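Local atomic coordinates of papain-like protease (PDB entry 4RNA), a protein that acts as a cysteine protease that probably cleaves the viral polyprotein and, like related coronavirus enzymes, removes ubiquitin-like modifiers from host proteins. Residues 259-270 / 282-291; 121-132 / 172-183. One frame throughout, in Å; residues are numbered along the deposited sequence.

Contact 1: residues 259-270 / 282-291; sequences TSTAPDFVAFNV and VHARLKGGLI
Phe268 lays one face of its ring against Ala284: the methyl CB is 3.7 Å from the ring centroid and only 17° off the ring normal, a CH-pi contact. At the edge of the same ring, Leu286 CD2 meets CE1 at 3.8 Å. CG of Phe268 stands between the backbone N and the carbonyl carbon (chi1 58°), which swings the ring over the neighbouring strand. A second flat group, the His283 imidazole, is held at its edge on two corners. ND1 donates to Asn269 OD1 at 2.8 Å, with the acceptor 13° out of the ring plane, whereas NE2 accepts from Arg285 NE at 2.9 Å in a nearly straight bond, in plane with both ring and guanidinium. Using both nitrogens fixes the ring's rotation and is consistent with the proton on ND1. Asp311 takes Asn269 ND2, orienting the amide, and Arg285 NH2 reaches Met120 O.

Farther along, Leu286 CD1 packs against both Phe265 CE1 (3.8 Å) and Pro263 CG (3.9 Å), which lie on the same side of the methyl, so the loop before the strand is packed against the hairpin. Thr259 OG1 donates to Gly289 O at 2.8 Å, approaching from above the carbonyl plane, while Thr259 CG2 lies on Ile291 CG1. The backbone pairs give the register: Phe268 with Ala284 and Val270 with Val282 are hydrogen-bonded, Ala267 with Arg285 and Asn269 with His283 non-hydrogen-bonded. Asn269 and His283 thus face helix 115-122, and Phe268 and Ala284 the opposite side, where Phe268 also touches Val257. The antiparallel strands 267-272 and 280-287, followed by the type I' turn Lys287-Leu290 into strand 290-294, form a beta meander, probably part of the palm, as in related coronavirus papain-like proteases.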
loop_
_atom_site.group_PDB
_atom_site.type_symbol
_atom_site.label_atom_id
_atom_site.label_comp_id
_atom_site.label_asym_id
_atom_site.label_seq_id
_atom_site.Cartn_x
_atom_site.Cartn_y
_atom_site.Cartn_z
ATOM N N THR A 259 27.363 -3.310 23.572
ATOM C CA THR A 259 28.239 -2.184 23.267
ATOM C C THR A 259 29.739 -2.389 23.683
ATOM O O THR A 259 30.616 -1.551 23.358
ATOM C CB THR A 259 27.722 -0.887 23.958
ATOM O OG1 THR A 259 27.614 -1.100 25.366
ATOM C CG2 THR A 259 26.370 -0.457 23.410
ATOM N N SER A 260 30.046 -3.511 24.342
ATOM C CA SER A 260 31.400 -3.705 24.923
ATOM C C SER A 260 32.447 -3.776 23.816
ATOM O O SER A 260 33.631 -3.513 24.016
ATOM C CB SER A 260 31.463 -4.970 25.833
ATOM O OG SER A 260 31.155 -6.152 25.092
ATOM N N THR A 261 31.957 -4.073 22.625
ATOM C CA THR A 261 32.784 -4.307 21.481
ATOM C C THR A 261 32.837 -3.055 20.542
ATOM O O THR A 261 33.513 -3.058 19.480
ATOM C CB THR A 261 32.240 -5.549 20.735
ATOM O OG1 THR A 261 32.832 -5.603 19.438
ATOM C CG2 THR A 261 30.816 -5.388 20.482
ATOM N N ALA A 262 32.170 -1.979 20.962
ATOM C CA ALA A 262 32.091 -0.717 20.187
ATOM C C ALA A 262 31.678 -1.019 18.743
ATOM O O ALA A 262 32.409 -0.683 17.805
ATOM C CB ALA A 262 33.403 0.069 20.226
ATOM N N PRO A 263 30.546 -1.698 18.579
ATOM C CA PRO A 263 30.097 -2.095 17.214
ATOM C C PRO A 263 29.823 -0.877 16.302
ATOM O O PRO A 263 29.604 0.260 16.800
ATOM C CB PRO A 263 28.807 -2.859 17.471
ATOM C CG PRO A 263 28.290 -2.342 18.810
ATOM C CD PRO A 263 29.495 -1.883 19.616
ATOM N N ASP A 264 29.852 -1.088 14.984
ATOM C CA ASP A 264 29.743 0.042 14.047
ATOM C C ASP A 264 28.314 0.526 13.803
ATOM O O ASP A 264 28.129 1.600 13.286
ATOM C CB ASP A 264 30.337 -0.346 12.703
ATOM C CG ASP A 264 31.793 -0.697 12.813
ATOM O OD1 ASP A 264 32.468 -0.056 13.658
ATOM O OD2 ASP A 264 32.234 -1.615 12.068
ATOM N N PHE A 265 27.307 -0.268 14.181
ATOM C CA PHE A 265 25.938 0.147 13.868
ATOM C C PHE A 265 25.592 1.267 14.859
ATOM O O PHE A 265 26.199 1.335 15.934
ATOM C CB PHE A 265 24.954 -1.025 13.835
ATOM C CG PHE A 265 25.003 -1.912 15.061
ATOM C CD1 PHE A 265 24.276 -1.579 16.181
ATOM C CD2 PHE A 265 25.796 -3.087 15.076
ATOM C CE1 PHE A 265 24.330 -2.361 17.328
ATOM C CE2 PHE A 265 25.830 -3.888 16.216
ATOM C CZ PHE A 265 25.108 -3.508 17.340
ATOM N N VAL A 266 24.689 2.152 14.478
ATOM C CA VAL A 266 24.310 3.312 15.292
ATOM C C VAL A 266 22.924 3.167 15.893
ATOM O O VAL A 266 22.555 3.895 16.808
ATOM C CB VAL A 266 24.495 4.658 14.528
ATOM C CG1 VAL A 266 25.951 4.798 14.031
ATOM C CG2 VAL A 266 23.488 4.788 13.408
ATOM N N ALA A 267 22.101 2.278 15.340
ATOM C CA ALA A 267 20.730 2.116 15.792
ATOM C C ALA A 267 20.118 0.846 15.208
ATOM O O ALA A 267 20.611 0.323 14.241
ATOM C CB ALA A 267 19.816 3.307 15.416
ATOM N N PHE A 268 19.056 0.330 15.838
ATOM C CA PHE A 268 18.378 -0.839 15.298
ATOM C C PHE A 268 16.966 -0.907 15.808
ATOM O O PHE A 268 16.667 -0.351 16.878
ATOM C CB PHE A 268 19.158 -2.157 15.607
ATOM C CG PHE A 268 19.380 -2.410 17.085
ATOM C CD1 PHE A 268 20.462 -1.840 17.747
ATOM C CD2 PHE A 268 18.486 -3.165 17.782
ATOM C CE1 PHE A 268 20.704 -2.047 19.091
ATOM C CE2 PHE A 268 18.715 -3.403 19.140
ATOM C CZ PHE A 268 19.817 -2.848 19.793
ATOM N N ASN A 269 16.076 -1.592 15.077
ATOM C CA ASN A 269 14.756 -1.854 15.669
ATOM C C ASN A 269 14.565 -3.233 16.175
ATOM O O ASN A 269 15.253 -4.178 15.763
ATOM C CB ASN A 269 13.625 -1.531 14.669
ATOM C CG ASN A 269 13.654 -0.054 14.264
ATOM O OD1 ASN A 269 13.794 0.805 15.130
ATOM N ND2 ASN A 269 13.502 0.243 12.949
ATOM N N VAL A 270 13.602 -3.376 17.084
ATOM C CA VAL A 270 13.417 -4.684 17.686
ATOM C C VAL A 270 11.918 -4.933 17.597
ATOM O O VAL A 270 11.123 -3.985 17.731
ATOM C CB VAL A 270 13.884 -4.680 19.186
ATOM C CG1 VAL A 270 13.297 -5.829 19.942
ATOM C CG2 VAL A 270 15.405 -4.702 19.285
ATOM N N VAL A 282 10.270 -1.624 19.211
ATOM C CA VAL A 282 11.067 -0.752 20.033
ATOM C C VAL A 282 12.237 -0.254 19.197
ATOM O O VAL A 282 12.875 -1.020 18.432
ATOM C CB VAL A 282 11.547 -1.529 21.295
ATOM C CG1 VAL A 282 12.382 -0.647 22.237
ATOM C CG2 VAL A 282 10.345 -2.106 22.033
ATOM N N HIS A 283 12.548 1.037 19.321
ATOM C CA HIS A 283 13.646 1.611 18.551
ATOM C C HIS A 283 14.832 1.772 19.493
ATOM O O HIS A 283 14.652 2.277 20.605
ATOM C CB HIS A 283 13.272 2.974 17.979
ATOM C CG HIS A 283 14.419 3.649 17.215
ATOM N ND1 HIS A 283 14.763 3.263 16.020
ATOM C CD2 HIS A 283 15.278 4.685 17.567
ATOM C CE1 HIS A 283 15.783 4.001 15.539
ATOM N NE2 HIS A 283 16.121 4.892 16.488
ATOM N N ALA A 284 16.035 1.374 19.052
ATOM C CA ALA A 284 17.200 1.417 19.927
ATOM C C ALA A 284 18.271 2.280 19.285
ATOM O O ALA A 284 18.491 2.255 18.032
ATOM C CB ALA A 284 17.736 0.001 20.240
ATOM N N ARG A 285 18.928 3.087 20.111
ATOM C CA ARG A 285 20.103 3.857 19.613
ATOM C C ARG A 285 21.337 3.615 20.469
ATOM O O ARG A 285 21.193 3.322 21.652
ATOM C CB ARG A 285 19.815 5.349 19.627
ATOM C CG ARG A 285 18.486 5.679 18.976
ATOM C CD ARG A 285 18.667 6.952 18.280
ATOM N NE ARG A 285 17.541 7.257 17.412
ATOM C CZ ARG A 285 17.239 8.514 17.112
ATOM N NH1 ARG A 285 17.946 9.486 17.681
ATOM N NH2 ARG A 285 16.223 8.806 16.300
ATOM N N LEU A 286 22.511 3.722 19.857
ATOM C CA LEU A 286 23.765 3.545 20.572
ATOM C C LEU A 286 24.410 4.874 20.840
ATOM O O LEU A 286 24.904 5.556 19.917
ATOM C CB LEU A 286 24.752 2.732 19.750
ATOM C CG LEU A 286 24.419 1.266 19.348
ATOM C CD1 LEU A 286 25.686 0.447 19.460
ATOM C CD2 LEU A 286 23.275 0.583 20.082
ATOM N N LYS A 287 24.488 5.233 22.108
ATOM C CA LYS A 287 25.047 6.510 22.457
ATOM C C LYS A 287 25.669 6.417 23.818
ATOM O O LYS A 287 25.051 5.836 24.704
ATOM C CB LYS A 287 23.892 7.508 22.538
ATOM C CG LYS A 287 24.306 8.937 22.286
ATOM C CD LYS A 287 23.248 9.700 21.479
ATOM C CE LYS A 287 21.960 9.902 22.268
ATOM N NZ LYS A 287 21.209 11.021 21.597
ATOM N N GLY A 288 26.818 7.056 24.005
ATOM C CA GLY A 288 27.479 7.114 25.327
ATOM C C GLY A 288 27.844 5.730 25.847
ATOM O O GLY A 288 27.691 5.426 27.043
ATOM N N GLY A 289 28.269 4.863 24.945
ATOM C CA GLY A 289 28.589 3.471 25.313
ATOM C C GLY A 289 27.430 2.610 25.770
ATOM O O GLY A 289 27.654 1.531 26.336
ATOM N N LEU A 290 26.188 3.041 25.540
ATOM C CA LEU A 290 25.013 2.260 25.990
ATOM C C LEU A 290 23.985 2.075 24.873
ATOM O O LEU A 290 24.041 2.780 23.874
ATOM C CB LEU A 290 24.318 2.920 27.171
ATOM C CG LEU A 290 25.050 2.968 28.532
ATOM C CD1 LEU A 290 24.243 3.898 29.410
ATOM C CD2 LEU A 290 25.185 1.591 29.193
ATOM N N ILE A 291 23.062 1.141 25.066
ATOM C CA ILE A 291 21.962 0.970 24.141
ATOM C C ILE A 291 20.802 1.722 24.774
ATOM O O ILE A 291 20.377 1.371 25.889
ATOM C CB ILE A 291 21.556 -0.517 23.974
ATOM C CG1 ILE A 291 22.685 -1.347 23.372
ATOM C CG2 ILE A 291 20.246 -0.639 23.183
ATOM C CD1 ILE A 291 22.517 -2.850 23.585
#

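Contact 2: residues 121-132 / 172-183; sequences TLDLLKDIKFVI and LHTVLAKAELCC
Lys129 and Glu180 run side by side in the same direction, and their ends close a salt bridge, NZ to OE1 at 2.6 Å. The ammonium meets OE1 on the anti side, 31° out of the carboxylate plane. Glu180 reaches it with CG between the backbone N and the carbonyl carbon (chi1 81°) and an extended chain beyond, while Lys129 bends at its last two torsions. The Val131 and Glu180 side chains cross obliquely, with Val131 CG1 3.7 Å from Glu180 CD. Cys182 SG lies against Lys129 CB, on the same side.

Beneath these side chains the backbones pair directly. Lys129 and Glu180 form a hydrogen-bonded pair in both directions, flanked by Cys182 N to Asp127 O, a short bond of 2.6 Å, and Val131 N to Lys178 O. The result is an isolated two-stranded antiparallel ribbon, 128-130 with 179-181, each strand closely following a helix, in what is probably the thumb of the protease, where the intervening chain is largely helical.

On the other face of the ribbon, the Phe130 ring turns inward. Its edge meets two carbonyls: Lys178 O lies 3.5 Å from CD1, and Val175 O comes in plane at CE1. Val175 CG1 approaches CE1 obliquely at 3.5 Å, and Ala179 CB packs on CD1. From there the apolar layer continues between the two helix ends. Leu122 CD1 touches Val175 CG1, Leu122 lies antiparallel alongside both Leu172 and Leu176, CD2 touching CD2 in each pair, and Leu125 CD1 meets Leu176 CD2 tip to tip at 3.8 Å. Outside this layer, Phe139 stacks edge-to-face on Phe130, and Ile154 of helix 148-158 covers Leu122 and Val175. Gln136 OE1 accepts from Phe130 N, and Trp245 NE1 bonds Lys126 O, pinning the loop before the ribbon.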
loop_
_atom_site.group_PDB
_atom_site.type_symbol
_atom_site.label_atom_id
_atom_site.label_comp_id
_atom_site.label_asym_id
_atom_site.label_seq_id
_atom_site.Cartn_x
_atom_site.Cartn_y
_atom_site.Cartn_z
ATOM N N THR A 121 13.956 5.980 12.976
ATOM C CA THR A 121 14.972 5.464 12.085
ATOM C C THR A 121 15.194 6.501 10.971
ATOM O O THR A 121 16.380 6.851 10.654
ATOM C CB THR A 121 14.578 4.109 11.457
ATOM O OG1 THR A 121 14.448 3.124 12.451
ATOM C CG2 THR A 121 15.676 3.608 10.440
ATOM N N LEU A 122 14.097 7.031 10.396
ATOM C CA LEU A 122 14.269 8.032 9.275
ATOM C C LEU A 122 14.964 9.279 9.789
ATOM O O LEU A 122 15.691 9.941 9.096
ATOM C CB LEU A 122 12.888 8.497 8.689
ATOM C CG LEU A 122 12.072 7.440 7.920
ATOM C CD1 LEU A 122 10.655 8.014 7.714
ATOM C CD2 LEU A 122 12.820 7.157 6.583
ATOM N N ASP A 123 14.722 9.643 11.035
ATOM C CA ASP A 123 15.404 10.783 11.643
ATOM C C ASP A 123 16.959 10.692 11.696
ATOM O O ASP A 123 17.612 11.728 11.884
ATOM C CB ASP A 123 14.861 11.055 13.063
ATOM C CG ASP A 123 13.499 11.841 13.054
ATOM O OD1 ASP A 123 13.154 12.439 12.018
ATOM O OD2 ASP A 123 12.799 11.841 14.128
ATOM N N LEU A 124 17.544 9.492 11.509
ATOM C CA LEU A 124 18.982 9.331 11.620
ATOM C C LEU A 124 19.568 9.436 10.235
ATOM O O LEU A 124 20.767 9.428 10.110
ATOM C CB LEU A 124 19.361 7.973 12.202
ATOM C CG LEU A 124 18.907 7.922 13.691
ATOM C CD1 LEU A 124 19.143 6.530 14.311
ATOM C CD2 LEU A 124 19.631 9.013 14.462
ATOM N N LEU A 125 18.744 9.491 9.205
ATOM C CA LEU A 125 19.359 9.381 7.830
ATOM C C LEU A 125 19.866 10.691 7.207
ATOM O O LEU A 125 19.104 11.681 7.127
ATOM C CB LEU A 125 18.364 8.735 6.821
ATOM C CG LEU A 125 17.861 7.305 7.145
ATOM C CD1 LEU A 125 16.673 6.803 6.325
ATOM C CD2 LEU A 125 18.980 6.257 7.353
ATOM N N LYS A 126 21.092 10.677 6.636
ATOM C CA LYS A 126 21.633 11.908 6.171
ATOM C C LYS A 126 21.501 11.865 4.664
ATOM O O LYS A 126 21.387 10.780 4.060
ATOM C CB LYS A 126 23.111 12.046 6.610
ATOM C CG LYS A 126 23.295 12.225 8.138
ATOM C CD LYS A 126 22.429 13.358 8.742
ATOM C CE LYS A 126 21.832 12.995 10.112
ATOM N NZ LYS A 126 20.693 13.853 10.552
ATOM N N ASP A 127 21.521 13.029 4.050
ATOM C CA ASP A 127 21.614 13.118 2.588
ATOM C C ASP A 127 20.429 12.548 1.812
ATOM O O ASP A 127 20.603 12.173 0.647
ATOM C CB ASP A 127 22.913 12.465 2.077
ATOM C CG ASP A 127 24.140 13.152 2.625
ATOM O OD1 ASP A 127 24.265 14.378 2.397
ATOM O OD2 ASP A 127 24.946 12.482 3.317
ATOM N N ILE A 128 19.257 12.497 2.443
ATOM C CA ILE A 128 18.017 12.097 1.779
ATOM C C ILE A 128 17.073 13.289 1.622
ATOM O O ILE A 128 17.064 14.215 2.456
ATOM C CB ILE A 128 17.242 11.000 2.550
ATOM C CG1 ILE A 128 16.764 11.556 3.884
ATOM C CG2 ILE A 128 18.120 9.760 2.714
ATOM C CD1 ILE A 128 15.847 10.592 4.656
ATOM N N LYS A 129 16.346 13.253 0.510
ATOM C CA LYS A 129 15.311 14.221 0.165
ATOM C C LYS A 129 14.161 13.428 -0.498
ATOM O O LYS A 129 14.414 12.478 -1.227
ATOM C CB LYS A 129 15.851 15.246 -0.831
ATOM C CG LYS A 129 14.939 16.441 -1.045
ATOM C CD LYS A 129 15.420 17.396 -2.145
ATOM C CE LYS A 129 15.440 16.742 -3.523
ATOM N NZ LYS A 129 16.602 15.805 -3.598
ATOM N N PHE A 130 12.923 13.842 -0.243
ATOM C CA PHE A 130 11.758 13.181 -0.818
ATOM C C PHE A 130 11.472 13.779 -2.175
ATOM O O PHE A 130 11.524 14.989 -2.329
ATOM C CB PHE A 130 10.552 13.278 0.133
ATOM C CG PHE A 130 10.697 12.378 1.312
ATOM C CD1 PHE A 130 10.574 10.996 1.145
ATOM C CD2 PHE A 130 11.028 12.890 2.574
ATOM C CE1 PHE A 130 10.770 10.142 2.224
ATOM C CE2 PHE A 130 11.223 12.049 3.659
ATOM C CZ PHE A 130 11.105 10.667 3.484
ATOM N N VAL A 131 11.212 12.927 -3.154
ATOM C CA VAL A 131 11.003 13.421 -4.519
ATOM C C VAL A 131 9.560 13.899 -4.621
ATOM O O VAL A 131 9.218 14.605 -5.534
ATOM C CB VAL A 131 11.332 12.381 -5.618
ATOM C CG1 VAL A 131 12.762 11.887 -5.467
ATOM C CG2 VAL A 131 10.345 11.211 -5.624
ATOM N N ILE A 132 8.710 13.536 -3.663
ATOM C CA ILE A 132 7.310 14.065 -3.642
ATOM C C ILE A 132 7.247 15.377 -2.802
ATOM O O ILE A 132 7.622 15.381 -1.629
ATOM C CB ILE A 132 6.348 13.022 -3.000
ATOM C CG1 ILE A 132 6.242 11.771 -3.908
ATOM C CG2 ILE A 132 4.952 13.651 -2.818
ATOM C CD1 ILE A 132 5.707 10.503 -3.222
ATOM N N LEU A 172 9.244 1.440 6.357
ATOM C CA LEU A 172 10.514 2.111 6.038
ATOM C C LEU A 172 10.824 1.983 4.612
ATOM O O LEU A 172 11.289 2.912 3.945
ATOM C CB LEU A 172 11.676 1.428 6.790
ATOM C CG LEU A 172 12.059 2.067 8.077
ATOM C CD1 LEU A 172 13.132 1.246 8.780
ATOM C CD2 LEU A 172 12.547 3.474 7.757
ATOM N N HIS A 173 10.608 0.785 4.076
ATOM C CA HIS A 173 11.009 0.624 2.706
ATOM C C HIS A 173 10.090 1.346 1.751
ATOM O O HIS A 173 10.552 1.953 0.797
ATOM C CB HIS A 173 11.334 -0.887 2.382
ATOM C CG HIS A 173 12.598 -1.414 3.124
ATOM N ND1 HIS A 173 13.800 -1.630 2.503
ATOM C CD2 HIS A 173 12.814 -1.710 4.483
ATOM C CE1 HIS A 173 14.715 -2.051 3.419
ATOM N NE2 HIS A 173 14.117 -2.097 4.622
ATOM N N THR A 174 8.800 1.416 2.031
ATOM C CA THR A 174 7.907 2.205 1.211
ATOM C C THR A 174 8.132 3.692 1.280
ATOM O O THR A 174 7.984 4.403 0.267
ATOM C CB THR A 174 6.411 2.007 1.577
ATOM O OG1 THR A 174 6.244 2.255 2.969
ATOM C CG2 THR A 174 5.990 0.658 1.348
ATOM N N VAL A 175 8.480 4.182 2.465
ATOM C CA VAL A 175 8.802 5.575 2.567
ATOM C C VAL A 175 10.079 5.878 1.787
ATOM O O VAL A 175 10.103 6.851 1.096
ATOM C CB VAL A 175 8.915 6.050 4.044
ATOM C CG1 VAL A 175 9.454 7.476 4.101
ATOM C CG2 VAL A 175 7.539 6.022 4.697
ATOM N N LEU A 176 11.124 5.047 1.922
ATOM C CA LEU A 176 12.384 5.335 1.305
ATOM C C LEU A 176 12.285 5.139 -0.186
ATOM O O LEU A 176 13.025 5.801 -0.974
ATOM C CB LEU A 176 13.473 4.455 1.888
ATOM C CG LEU A 176 13.919 4.882 3.296
ATOM C CD1 LEU A 176 14.854 3.827 3.921
ATOM C CD2 LEU A 176 14.576 6.233 3.252
ATOM N N ALA A 177 11.342 4.312 -0.633
ATOM C CA ALA A 177 11.091 4.298 -2.142
ATOM C C ALA A 177 10.669 5.677 -2.706
ATOM O O ALA A 177 10.803 5.915 -3.905
ATOM C CB ALA A 177 10.082 3.231 -2.550
ATOM N N LYS A 178 10.204 6.593 -1.854
ATOM C CA LYS A 178 9.823 7.942 -2.260
ATOM C C LYS A 178 10.926 8.968 -2.106
ATOM O O LYS A 178 10.669 10.190 -2.221
ATOM C CB LYS A 178 8.620 8.423 -1.421
ATOM C CG LYS A 178 7.412 7.464 -1.368
ATOM C CD LYS A 178 7.149 6.915 -2.737
ATOM C CE LYS A 178 5.648 6.789 -3.006
ATOM N NZ LYS A 178 5.053 5.733 -2.143
ATOM N N ALA A 179 12.142 8.513 -1.760
ATOM C CA ALA A 179 13.204 9.448 -1.412
ATOM C C ALA A 179 14.314 9.318 -2.432
ATOM O O ALA A 179 14.344 8.362 -3.209
ATOM C CB ALA A 179 13.740 9.189 0.006
ATOM N N GLU A 180 15.233 10.255 -2.422
ATOM C CA GLU A 180 16.427 10.076 -3.221
ATOM C C GLU A 180 17.629 10.600 -2.422
ATOM O O GLU A 180 17.511 11.428 -1.491
ATOM C CB GLU A 180 16.313 10.800 -4.561
ATOM C CG GLU A 180 16.615 12.295 -4.435
ATOM C CD GLU A 180 16.273 13.105 -5.683
ATOM O OE1 GLU A 180 15.792 14.246 -5.490
ATOM O OE2 GLU A 180 16.468 12.617 -6.840
ATOM N N LEU A 181 18.781 10.074 -2.776
ATOM C CA LEU A 181 19.995 10.381 -2.062
ATOM C C LEU A 181 20.549 11.669 -2.657
ATOM O O LEU A 181 20.499 11.842 -3.873
ATOM C CB LEU A 181 20.978 9.236 -2.332
ATOM C CG LEU A 181 22.028 9.055 -1.248
ATOM C CD1 LEU A 181 21.348 8.741 0.089
ATOM C CD2 LEU A 181 22.946 7.915 -1.702
ATOM N N CYS A 182 21.089 12.548 -1.830
ATOM C CA CYS A 182 21.684 13.821 -2.307
ATOM C C CYS A 182 23.184 13.704 -2.593
ATOM O O CYS A 182 23.846 14.692 -2.813
ATOM C CB CYS A 182 21.450 14.909 -1.267
ATOM S SG CYS A 182 19.678 15.237 -1.035
ATOM N N CYS A 183 23.717 12.494 -2.556
ATOM C CA CYS A 183 25.123 12.243 -2.840
ATOM C C CYS A 183 25.209 10.948 -3.682
ATOM O O CYS A 183 24.168 10.359 -3.991
ATOM C CB CYS A 183 25.902 12.142 -1.511
ATOM S SG CYS A 183 25.458 10.831 -0.310
#

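How the contacts relate
The centre of contact 2 is about 8 Å and that of contact 1 about 21 Å from the centre of the chain; the two centres are about 21 Å apart, yet the contacts touch. The bridge is the end of helix 115-122 and the turn after it. Thr121 OG1 is 3.1 Å from Asn269 ND2, a probable hydrogen bond, and also pairs with Ala117 O. Leu124 CD1 packs 3.5 Å from Ala267 CB and 3.6 Å from Arg285 NE. Helix 115-122 starts just after Cys113, found as S-mercaptocysteine and probably the catalytic cysteine, as expected from papain-like enzymes. The hairpin of contact 1 therefore backs onto that helix, whose last turn also enters contact 2.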